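Long-range contacts in bromo domain containing protein (Cryptosporidium parvum, PDB 5U9N), which probably reads acetylated lysines, as bromodomains do, through its second bromodomain, the piece crystallised here with the inhibitor bromosporine: residues L14-L19 and N136-S141; I58-R63 and H97-L102. All coordinates share one frame; numbering follows the deposited sequence.

Contact 1. Residues L14-L19 and N136-S141; sequences LRILNL and NLWNKS
Bound water 1 joins R15 to the carbonyl oxygen of L137: it accepts from R15 NH2 at 3.0 Å and donates to L137 O at 2.6 Å. The water lies in the guanidinium plane, at its edge. This carbonyl lies in the last turn of helix 122-139, where K140 N gives L137 O a weak bond and the water is a further partner. R15 NH2 also forms a salt bridge with E12, and the same carboxylate oxygen of E12 is hydrogen-bonded to S141 OG, so E12 links R15 to S141.

Apart from this polar link, the contact is hydrocarbon. I16 takes part in three of the four close residue pairs, using both branches. CG1 lies anti to the carbonyl carbon (chi1 -72°) and sends CD1 toward the six-membered ring of W138, which it meets at the edge, near the ring plane, 3.6 Å from W138 CE3. S141 borders the same methyl, its OG 3.9 Å from I16 CD1. The other branch, I16 CG2, packs 4.0 Å from L137 CD1 as the two side chains pass in opposite directions. L137 CD1 also reaches L19 CB at 3.8 Å, so one leucine methyl sits against two residues a helical turn apart. F134 and F144 meet the indole of W138. The arrangement joins the N-terminal and C-terminal helices of the left-handed four-helix bundle that defines the bromodomain fold.

Contact 2. Residues I58-R63 and H97-L102; sequences ITIEKR and HEFERL
I60 packs against F99 and L102 in the apolar part of this contact. I60 CG2 approaches the F99 ring obliquely, 3.4 Å from F99 CE1, and the two side chains cross nearly at right angles. In F99, CG anti to the backbone N (chi1 178°) turns the ring so that CE1 comes to this methyl. The other branch of I60 runs alongside L102 in the opposite direction: I60 CD1 is 3.8 Å from L102 CB and 3.7 Å from the backbone carbon L102 C. V103 and I106 extend this apolar surface along helix 96-113.

The polar interactions lie at one margin. R63, extended from CG to NE, brings NH2 to 3.9 Å from L102 CD1, while L102 CD2 lies over one face of the guanidinium. E98 OE1 is near the guanidinium plane but 4.1 Å from R63 NH2, too far for a salt bridge, and the carboxylate is turned 84° from that plane. Water 2 spans the gap, accepting from R63 NH2 at 2.7 Å and giving a weak bond to E98 OE1.

The helix segments run antiparallel, and their axes come within 11.1 Å of each other. Direct contact is thus made mainly by aliphatic and aromatic groups, while the opposite charges probably attract each other through water.

The centres of contacts 1 and 2 are about 13 Å apart, and their side chains meet directly. W138 of contact 1 touches the consecutive residues F99 and E100 of contact 2: its CH2 packs 3.6 Å from F99 CD2, while its NE1 makes a probable, weak hydrogen bond to E100 OE1 at 3.0 Å. L17 CD2 also lies 3.9 Å from E61 CB, bringing helix 9-20 against helix 57-65. The two contacts together join helices 9-20, 57-65, 96-113 and 122-139. Neither contact supplies a residue to the bromosporine pocket; the side chain of I60 is about 12 Å from the ligand, whose pocket includes C110 and F113 near the C-terminal end of helix 96-113, and N114 just after it.

Contact 1. Residues L14-L19 and N136-S141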
loop_
_atom_site.group_PDB
_atom_site.type_symbol
_atom_site.label_atom_id
_atom_site.label_comp_id
_atom_site.label_asym_id
_atom_site.label_seq_id
_atom_site.Cartn_x
_atom_site.Cartn_y
_atom_site.Cartn_z
ATOM N N LEU A 14 11.239 -1.506 -0.694
ATOM C CA LEU A 14 10.863 -2.830 -0.217
ATOM C C LEU A 14 11.040 -2.941 1.310
ATOM O O LEU A 14 10.195 -3.535 1.990
ATOM C CB LEU A 14 11.682 -3.887 -0.930
ATOM C CG LEU A 14 11.392 -5.317 -0.519
ATOM C CD1 LEU A 14 9.967 -5.711 -0.888
ATOM C CD2 LEU A 14 12.423 -6.260 -1.112
ATOM N N ARG A 15 12.131 -2.372 1.845
ATOM C CA ARG A 15 12.370 -2.325 3.298
ATOM C C ARG A 15 11.159 -1.696 4.003
ATOM O O ARG A 15 10.643 -2.268 4.961
ATOM C CB ARG A 15 13.637 -1.501 3.609
ATOM C CG ARG A 15 14.040 -1.509 5.077
ATOM C CD ARG A 15 15.203 -0.552 5.357
ATOM N NE ARG A 15 14.818 0.865 5.219
ATOM C CZ ARG A 15 14.163 1.580 6.137
ATOM N NH1 ARG A 15 13.780 1.022 7.278
ATOM N NH2 ARG A 15 13.877 2.853 5.912
ATOM N N ILE A 16 10.705 -0.527 3.517
ATOM C CA ILE A 16 9.581 0.190 4.121
ATOM C C ILE A 16 8.270 -0.606 3.955
ATOM O O ILE A 16 7.492 -0.694 4.900
ATOM C CB ILE A 16 9.462 1.616 3.531
ATOM C CG1 ILE A 16 10.626 2.486 4.061
ATOM C CG2 ILE A 16 8.082 2.250 3.870
ATOM C CD1 ILE A 16 10.787 3.798 3.370
ATOM N N LEU A 17 8.048 -1.192 2.781
ATOM C CA LEU A 17 6.884 -2.053 2.529
ATOM C C LEU A 17 6.847 -3.215 3.533
ATOM O O LEU A 17 5.796 -3.504 4.103
ATOM C CB LEU A 17 6.957 -2.610 1.100
ATOM C CG LEU A 17 5.675 -3.246 0.559
ATOM C CD1 LEU A 17 4.675 -2.189 0.153
ATOM C CD2 LEU A 17 5.988 -4.138 -0.630
ATOM N N ASN A 18 8.003 -3.855 3.768
ATOM C CA ASN A 18 8.114 -4.953 4.727
ATOM C C ASN A 18 7.843 -4.494 6.164
ATOM O O ASN A 18 7.390 -5.299 6.971
ATOM C CB ASN A 18 9.507 -5.608 4.652
ATOM C CG ASN A 18 9.659 -6.587 3.511
ATOM O OD1 ASN A 18 8.682 -7.052 2.919
ATOM N ND2 ASN A 18 10.891 -6.980 3.230
ATOM N N LEU A 19 8.149 -3.232 6.497
ATOM C CA LEU A 19 7.846 -2.696 7.823
ATOM C C LEU A 19 6.327 -2.416 7.971
ATOM O O LEU A 19 5.792 -2.611 9.046
ATOM C CB LEU A 19 8.657 -1.422 8.115
ATOM C CG LEU A 19 10.125 -1.637 8.401
ATOM C CD1 LEU A 19 10.883 -0.348 8.286
ATOM C CD2 LEU A 19 10.336 -2.239 9.802
ATOM N N ASN A 136 5.675 8.425 8.433
ATOM C CA ASN A 136 6.794 8.566 9.350
ATOM C C ASN A 136 8.056 7.855 8.822
ATOM O O ASN A 136 9.153 8.380 8.987
ATOM C CB ASN A 136 6.423 8.043 10.739
ATOM C CG ASN A 136 5.729 9.099 11.574
ATOM O OD1 ASN A 136 6.380 9.914 12.249
ATOM N ND2 ASN A 136 4.408 9.209 11.434
ATOM N N LEU A 137 7.902 6.674 8.201
ATOM C CA LEU A 137 9.032 5.953 7.614
ATOM C C LEU A 137 9.536 6.684 6.379
ATOM O O LEU A 137 10.744 6.871 6.210
ATOM C CB LEU A 137 8.613 4.522 7.216
ATOM C CG LEU A 137 8.205 3.592 8.362
ATOM C CD1 LEU A 137 7.813 2.248 7.844
ATOM C CD2 LEU A 137 9.315 3.462 9.380
ATOM N N TRP A 138 8.615 7.075 5.510
ATOM C CA TRP A 138 8.931 7.765 4.258
ATOM C C TRP A 138 9.638 9.106 4.494
ATOM O O TRP A 138 10.622 9.402 3.827
ATOM C CB TRP A 138 7.637 7.998 3.468
ATOM C CG TRP A 138 7.836 8.233 2.008
ATOM C CD1 TRP A 138 7.414 9.305 1.291
ATOM C CD2 TRP A 138 8.341 7.294 1.062
ATOM N NE1 TRP A 138 7.664 9.109 -0.039
ATOM C CE2 TRP A 138 8.203 7.870 -0.214
ATOM C CE3 TRP A 138 8.952 6.041 1.175
ATOM C CZ2 TRP A 138 8.703 7.266 -1.360
ATOM C CZ3 TRP A 138 9.375 5.404 0.024
ATOM C CH2 TRP A 138 9.257 6.023 -1.227
ATOM N N ASN A 139 9.141 9.910 5.436
ATOM C CA ASN A 139 9.707 11.235 5.725
ATOM C C ASN A 139 11.147 11.184 6.277
ATOM O O ASN A 139 11.847 12.174 6.145
ATOM C CB ASN A 139 8.835 11.986 6.722
ATOM C CG ASN A 139 7.508 12.424 6.165
ATOM O OD1 ASN A 139 7.253 12.352 4.957
ATOM N ND2 ASN A 139 6.618 12.861 7.049
ATOM N N LYS A 140 11.562 10.069 6.937
ATOM C CA LYS A 140 12.904 9.958 7.511
ATOM C C LYS A 140 13.822 9.058 6.616
ATOM O O LYS A 140 14.980 8.839 6.979
ATOM C CB LYS A 140 12.832 9.425 8.995
ATOM C CG LYS A 140 12.787 7.919 9.162
ATOM C CD LYS A 140 12.311 7.510 10.577
ATOM C CE LYS A 140 12.101 6.001 10.735
ATOM N NZ LYS A 140 13.244 5.332 11.430
ATOM N N SER A 141 13.346 8.690 5.380
ATOM C CA SER A 141 14.063 7.820 4.431
ATOM C C SER A 141 14.930 8.611 3.404
ATOM O O SER A 141 14.524 9.672 2.945
ATOM C CB SER A 141 13.049 6.957 3.667
ATOM O OG SER A 141 13.613 6.283 2.555
HETATM O O HOH W 1 12.442 5.107 7.218
#

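Contact 2. Residues I58-R63 and H97-L102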
loop_
_atom_site.group_PDB
_atom_site.type_symbol
_atom_site.label_atom_id
_atom_site.label_comp_id
_atom_site.label_asym_id
_atom_site.label_seq_id
_atom_site.Cartn_x
_atom_site.Cartn_y
_atom_site.Cartn_z
ATOM N N ILE A 58 1.474 -7.008 -2.252
ATOM C CA ILE A 58 2.100 -8.035 -3.098
ATOM C C ILE A 58 2.184 -7.527 -4.553
ATOM O O ILE A 58 3.187 -7.780 -5.221
ATOM C CB ILE A 58 1.356 -9.405 -2.984
ATOM C CG1 ILE A 58 2.226 -10.551 -3.562
ATOM C CG2 ILE A 58 -0.019 -9.383 -3.682
ATOM C CD1 ILE A 58 3.623 -10.745 -2.831
ATOM N N THR A 59 1.175 -6.738 -5.004
ATOM C CA THR A 59 1.165 -6.149 -6.358
ATOM C C THR A 59 2.272 -5.076 -6.480
ATOM O O THR A 59 2.932 -5.012 -7.497
ATOM C CB THR A 59 -0.218 -5.564 -6.688
ATOM O OG1 THR A 59 -1.147 -6.623 -6.791
ATOM C CG2 THR A 59 -0.225 -4.787 -7.988
ATOM N N ILE A 60 2.476 -4.268 -5.443
ATOM C CA ILE A 60 3.542 -3.256 -5.440
ATOM C C ILE A 60 4.907 -3.955 -5.416
ATOM O O ILE A 60 5.801 -3.566 -6.173
ATOM C CB ILE A 60 3.391 -2.273 -4.247
ATOM C CG1 ILE A 60 2.145 -1.406 -4.419
ATOM C CG2 ILE A 60 4.633 -1.391 -4.126
ATOM C CD1 ILE A 60 1.819 -0.503 -3.173
ATOM N N GLU A 61 5.083 -4.952 -4.502
ATOM C CA GLU A 61 6.332 -5.738 -4.397
ATOM C C GLU A 61 6.723 -6.339 -5.741
ATOM O O GLU A 61 7.879 -6.257 -6.126
ATOM C CB GLU A 61 6.195 -6.876 -3.361
ATOM C CG GLU A 61 7.468 -7.723 -3.239
ATOM C CD GLU A 61 7.520 -8.689 -2.072
ATOM O OE1 GLU A 61 8.642 -9.088 -1.686
ATOM O OE2 GLU A 61 6.444 -9.037 -1.532
ATOM N N LYS A 62 5.769 -6.966 -6.436
ATOM C CA LYS A 62 6.027 -7.551 -7.753
ATOM C C LYS A 62 6.362 -6.462 -8.807
ATOM O O LYS A 62 7.162 -6.721 -9.699
ATOM C CB LYS A 62 4.824 -8.390 -8.221
ATOM C CG LYS A 62 4.708 -9.731 -7.491
ATOM C CD LYS A 62 3.463 -10.514 -7.930
ATOM C CE LYS A 62 3.381 -11.879 -7.287
ATOM N N ARG A 63 5.763 -5.250 -8.697
ATOM C CA ARG A 63 6.092 -4.138 -9.605
ATOM C C ARG A 63 7.530 -3.584 -9.345
ATOM O O ARG A 63 8.163 -3.085 -10.279
ATOM C CB ARG A 63 5.080 -3.002 -9.478
ATOM C CG ARG A 63 3.737 -3.261 -10.135
ATOM C CD ARG A 63 3.054 -1.956 -10.490
ATOM N NE ARG A 63 1.605 -2.095 -10.574
ATOM C CZ ARG A 63 0.778 -1.135 -10.986
ATOM N NH1 ARG A 63 -0.532 -1.346 -11.017
ATOM N NH2 ARG A 63 1.259 0.046 -11.376
ATOM N N HIS A 97 8.373 8.323 -6.430
ATOM C CA HIS A 97 7.154 9.137 -6.472
ATOM C C HIS A 97 5.965 8.252 -6.846
ATOM O O HIS A 97 4.906 8.378 -6.249
ATOM C CB HIS A 97 7.313 10.306 -7.469
ATOM C CG HIS A 97 8.520 11.145 -7.215
ATOM N ND1 HIS A 97 8.437 12.319 -6.493
ATOM C CD2 HIS A 97 9.813 10.943 -7.573
ATOM C CE1 HIS A 97 9.671 12.802 -6.451
ATOM N NE2 HIS A 97 10.531 11.991 -7.075
ATOM N N GLU A 98 6.151 7.329 -7.803
ATOM C CA GLU A 98 5.096 6.372 -8.143
ATOM C C GLU A 98 4.892 5.360 -6.981
ATOM O O GLU A 98 3.760 4.987 -6.695
ATOM C CB GLU A 98 5.407 5.626 -9.465
ATOM C CG GLU A 98 4.425 4.489 -9.730
ATOM C CD GLU A 98 4.247 4.079 -11.172
ATOM O OE1 GLU A 98 3.120 3.661 -11.527
ATOM O OE2 GLU A 98 5.239 4.123 -11.935
ATOM N N PHE A 99 5.983 4.906 -6.334
ATOM C CA PHE A 99 5.849 3.995 -5.207
ATOM C C PHE A 99 5.019 4.659 -4.112
ATOM O O PHE A 99 4.109 4.021 -3.559
ATOM C CB PHE A 99 7.231 3.585 -4.646
ATOM C CG PHE A 99 7.154 2.687 -3.438
ATOM C CD1 PHE A 99 6.970 1.325 -3.579
ATOM C CD2 PHE A 99 7.185 3.213 -2.164
ATOM C CE1 PHE A 99 6.850 0.504 -2.458
ATOM C CE2 PHE A 99 7.127 2.380 -1.050
ATOM C CZ PHE A 99 6.927 1.038 -1.208
ATOM N N GLU A 100 5.324 5.938 -3.793
ATOM C CA GLU A 100 4.566 6.679 -2.777
ATOM C C GLU A 100 3.067 6.719 -3.137
ATOM O O GLU A 100 2.212 6.459 -2.290
ATOM C CB GLU A 100 5.105 8.095 -2.631
ATOM C CG GLU A 100 4.511 8.848 -1.454
ATOM C CD GLU A 100 4.868 10.316 -1.382
ATOM O OE1 GLU A 100 5.934 10.700 -1.915
ATOM O OE2 GLU A 100 4.098 11.078 -0.753
ATOM N N ARG A 101 2.758 7.067 -4.380
ATOM C CA ARG A 101 1.376 7.098 -4.859
ATOM C C ARG A 101 0.651 5.749 -4.644
ATOM O O ARG A 101 -0.481 5.723 -4.161
ATOM C CB ARG A 101 1.350 7.439 -6.340
ATOM C CG ARG A 101 -0.055 7.665 -6.867
ATOM C CD ARG A 101 -0.065 8.097 -8.316
ATOM N NE ARG A 101 0.102 6.966 -9.215
ATOM C CZ ARG A 101 -0.835 6.045 -9.458
ATOM N NH1 ARG A 101 -0.595 5.055 -10.310
ATOM N NH2 ARG A 101 -2.015 6.102 -8.841
ATOM N N LEU A 102 1.293 4.648 -5.038
ATOM C CA LEU A 102 0.675 3.334 -5.008
ATOM C C LEU A 102 0.419 2.880 -3.575
ATOM O O LEU A 102 -0.651 2.358 -3.283
ATOM C CB LEU A 102 1.553 2.308 -5.756
ATOM C CG LEU A 102 1.555 2.408 -7.316
ATOM C CD1 LEU A 102 2.516 1.345 -7.931
ATOM C CD2 LEU A 102 0.141 2.226 -7.902
HETATM O O HOH W 2 3.751 0.973 -11.887
#